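TRNA nucleotidyl transferase-related protein (Thermotoga maritima, PDB 3H38) probably adds the CCA end to tRNA as a magnesium-dependent nucleotidyltransferase, the chain being the C-terminal piece of a longer protein. Local coordinates at residues 41-46 with 51-56. Numbering follows the deposited sequence.
Sequences GGFVRD and IKNLDI
D46 and N53 meet side chain to side chain at about a right angle. N53 ND2 donates to D46 OD2 at 2.5 Å, on the anti side of the carboxylate. The carboxylate and amide planes are turned 48° apart. The N53 side chain extends away from its backbone N (chi1 172°), which carries the amide across to the helix, and ND2 comes 3.2 Å from F43 CA. The backbone of D46 is used too: I51 N donates to D46 O at 2.7 Å, nearly straight at 177°. Together these bonds tie helix 42-49 to the loop before strand 56-60, in the nucleotidyltransferase head domain of the poly(A) polymerase family. This loop carries D55, a magnesium ligand. On the helix, R45, which binds CTP and ATP, grips D46 side-on, with NE and NH2 both reaching OD1. R45 NH1 bonds to N134, another ATP-binding residue. With D46 replaced by alanine, the N53 amide would probably lose this acceptor and the R45 guanidinium would be freer to turn. The F43 ring presents its edge to N53 O, with CD1 at 3.5 Å. F23 of helix 17-32 packs edge-to-face with the same ring.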
loop_
_atom_site.group_PDB
_atom_site.type_symbol
_atom_site.label_atom_id
_atom_site.label_comp_id
_atom_site.label_asym_id
_atom_site.label_seq_id
_atom_site.Cartn_x
_atom_site.Cartn_y
_atom_site.Cartn_z
ATOM N N GLY A 41 -6.750 -5.188 19.480
ATOM C CA GLY A 41 -5.884 -5.013 18.327
ATOM C C GLY A 41 -4.953 -3.824 18.314
ATOM O O GLY A 41 -4.260 -3.571 19.297
ATOM N N GLY A 42 -4.927 -3.116 17.183
ATOM C CA GLY A 42 -3.977 -2.034 16.939
ATOM C C GLY A 42 -4.169 -0.918 17.930
ATOM O O GLY A 42 -3.219 -0.379 18.493
ATOM N N PHE A 43 -5.422 -0.587 18.181
ATOM C CA PHE A 43 -5.707 0.413 19.188
ATOM C C PHE A 43 -5.021 0.127 20.531
ATOM O O PHE A 43 -4.583 1.039 21.229
ATOM C CB PHE A 43 -7.204 0.562 19.430
ATOM C CG PHE A 43 -7.505 1.443 20.597
ATOM C CD1 PHE A 43 -7.672 2.811 20.420
ATOM C CD2 PHE A 43 -7.552 0.917 21.885
ATOM C CE1 PHE A 43 -7.927 3.655 21.512
ATOM C CE2 PHE A 43 -7.793 1.739 22.987
ATOM C CZ PHE A 43 -7.980 3.120 22.801
ATOM N N VAL A 44 -4.968 -1.135 20.920
ATOM C CA VAL A 44 -4.359 -1.469 22.197
ATOM C C VAL A 44 -2.819 -1.435 22.109
ATOM O O VAL A 44 -2.137 -0.943 23.017
ATOM C CB VAL A 44 -4.861 -2.843 22.688
ATOM C CG1 VAL A 44 -4.064 -3.307 23.907
ATOM C CG2 VAL A 44 -6.342 -2.761 23.009
ATOM N N ARG A 45 -2.287 -1.995 21.024
ATOM C CA ARG A 45 -0.884 -1.861 20.672
ATOM C C ARG A 45 -0.468 -0.384 20.734
ATOM O O ARG A 45 0.475 -0.006 21.449
ATOM C CB ARG A 45 -0.694 -2.375 19.247
ATOM C CG ARG A 45 0.752 -2.432 18.733
ATOM C CD ARG A 45 0.708 -2.595 17.197
ATOM N NE ARG A 45 0.004 -1.471 16.569
ATOM C CZ ARG A 45 -0.797 -1.573 15.507
ATOM N NH1 ARG A 45 -1.007 -2.760 14.916
ATOM N NH2 ARG A 45 -1.400 -0.486 15.040
ATOM N N ASP A 46 -1.208 0.440 19.993
ATOM C CA ASP A 46 -0.926 1.859 19.872
ATOM C C ASP A 46 -0.976 2.565 21.226
ATOM O O ASP A 46 -0.070 3.328 21.562
ATOM C CB ASP A 46 -1.846 2.492 18.826
ATOM C CG ASP A 46 -1.561 1.954 17.396
ATOM O OD1 ASP A 46 -0.436 1.457 17.154
ATOM O OD2 ASP A 46 -2.446 2.015 16.509
ATOM N N ILE A 51 1.002 5.727 20.888
ATOM C CA ILE A 51 0.791 6.182 19.519
ATOM C C ILE A 51 -0.677 6.489 19.279
ATOM O O ILE A 51 -1.519 5.611 19.371
ATOM C CB ILE A 51 1.230 5.113 18.504
ATOM C CG1 ILE A 51 2.749 4.953 18.532
ATOM C CG2 ILE A 51 0.730 5.456 17.082
ATOM C CD1 ILE A 51 3.265 3.918 17.522
ATOM N N LYS A 52 -0.976 7.721 18.945
ATOM C CA LYS A 52 -2.325 8.121 18.684
ATOM C C LYS A 52 -2.980 7.174 17.729
ATOM O O LYS A 52 -2.405 6.794 16.755
ATOM C CB LYS A 52 -2.345 9.518 18.111
ATOM C CG LYS A 52 -3.269 10.440 18.805
ATOM C CD LYS A 52 -4.487 10.706 17.996
ATOM C CE LYS A 52 -4.393 12.035 17.338
ATOM N NZ LYS A 52 -4.292 11.972 15.864
ATOM N N ASN A 53 -4.198 6.786 18.039
ATOM C CA ASN A 53 -4.936 5.819 17.223
ATOM C C ASN A 53 -6.405 6.057 17.464
ATOM O O ASN A 53 -6.928 5.644 18.485
ATOM C CB ASN A 53 -4.611 4.378 17.622
ATOM C CG ASN A 53 -5.513 3.360 16.914
ATOM O OD1 ASN A 53 -6.685 3.634 16.647
ATOM N ND2 ASN A 53 -4.963 2.189 16.593
ATOM N N LEU A 54 -7.079 6.714 16.531
ATOM C CA LEU A 54 -8.361 7.315 16.870
ATOM C C LEU A 54 -9.534 6.365 16.855
ATOM O O LEU A 54 -10.442 6.488 17.680
ATOM C CB LEU A 54 -8.652 8.511 15.973
ATOM C CG LEU A 54 -7.614 9.610 16.168
ATOM C CD1 LEU A 54 -6.603 9.614 15.008
ATOM C CD2 LEU A 54 -8.309 10.948 16.303
ATOM N N ASP A 55 -9.510 5.418 15.927
ATOM C CA ASP A 55 -10.688 4.624 15.640
ATOM C C ASP A 55 -11.041 3.649 16.770
ATOM O O ASP A 55 -10.206 3.317 17.616
ATOM C CB ASP A 55 -10.498 3.888 14.320
ATOM C CG ASP A 55 -9.335 2.937 14.364
ATOM O OD1 ASP A 55 -8.573 2.885 13.364
ATOM O OD2 ASP A 55 -9.188 2.253 15.407
ATOM N N ILE A 56 -12.289 3.197 16.779
ATOM C CA ILE A 56 -12.750 2.325 17.845
ATOM C C ILE A 56 -13.250 0.970 17.315
ATOM O O ILE A 56 -14.147 0.888 16.476
ATOM C CB ILE A 56 -13.797 3.035 18.717
ATOM C CG1 ILE A 56 -15.209 2.660 18.295
ATOM C CG2 ILE A 56 -13.601 4.559 18.667
ATOM C CD1 ILE A 56 -16.235 3.170 19.265
#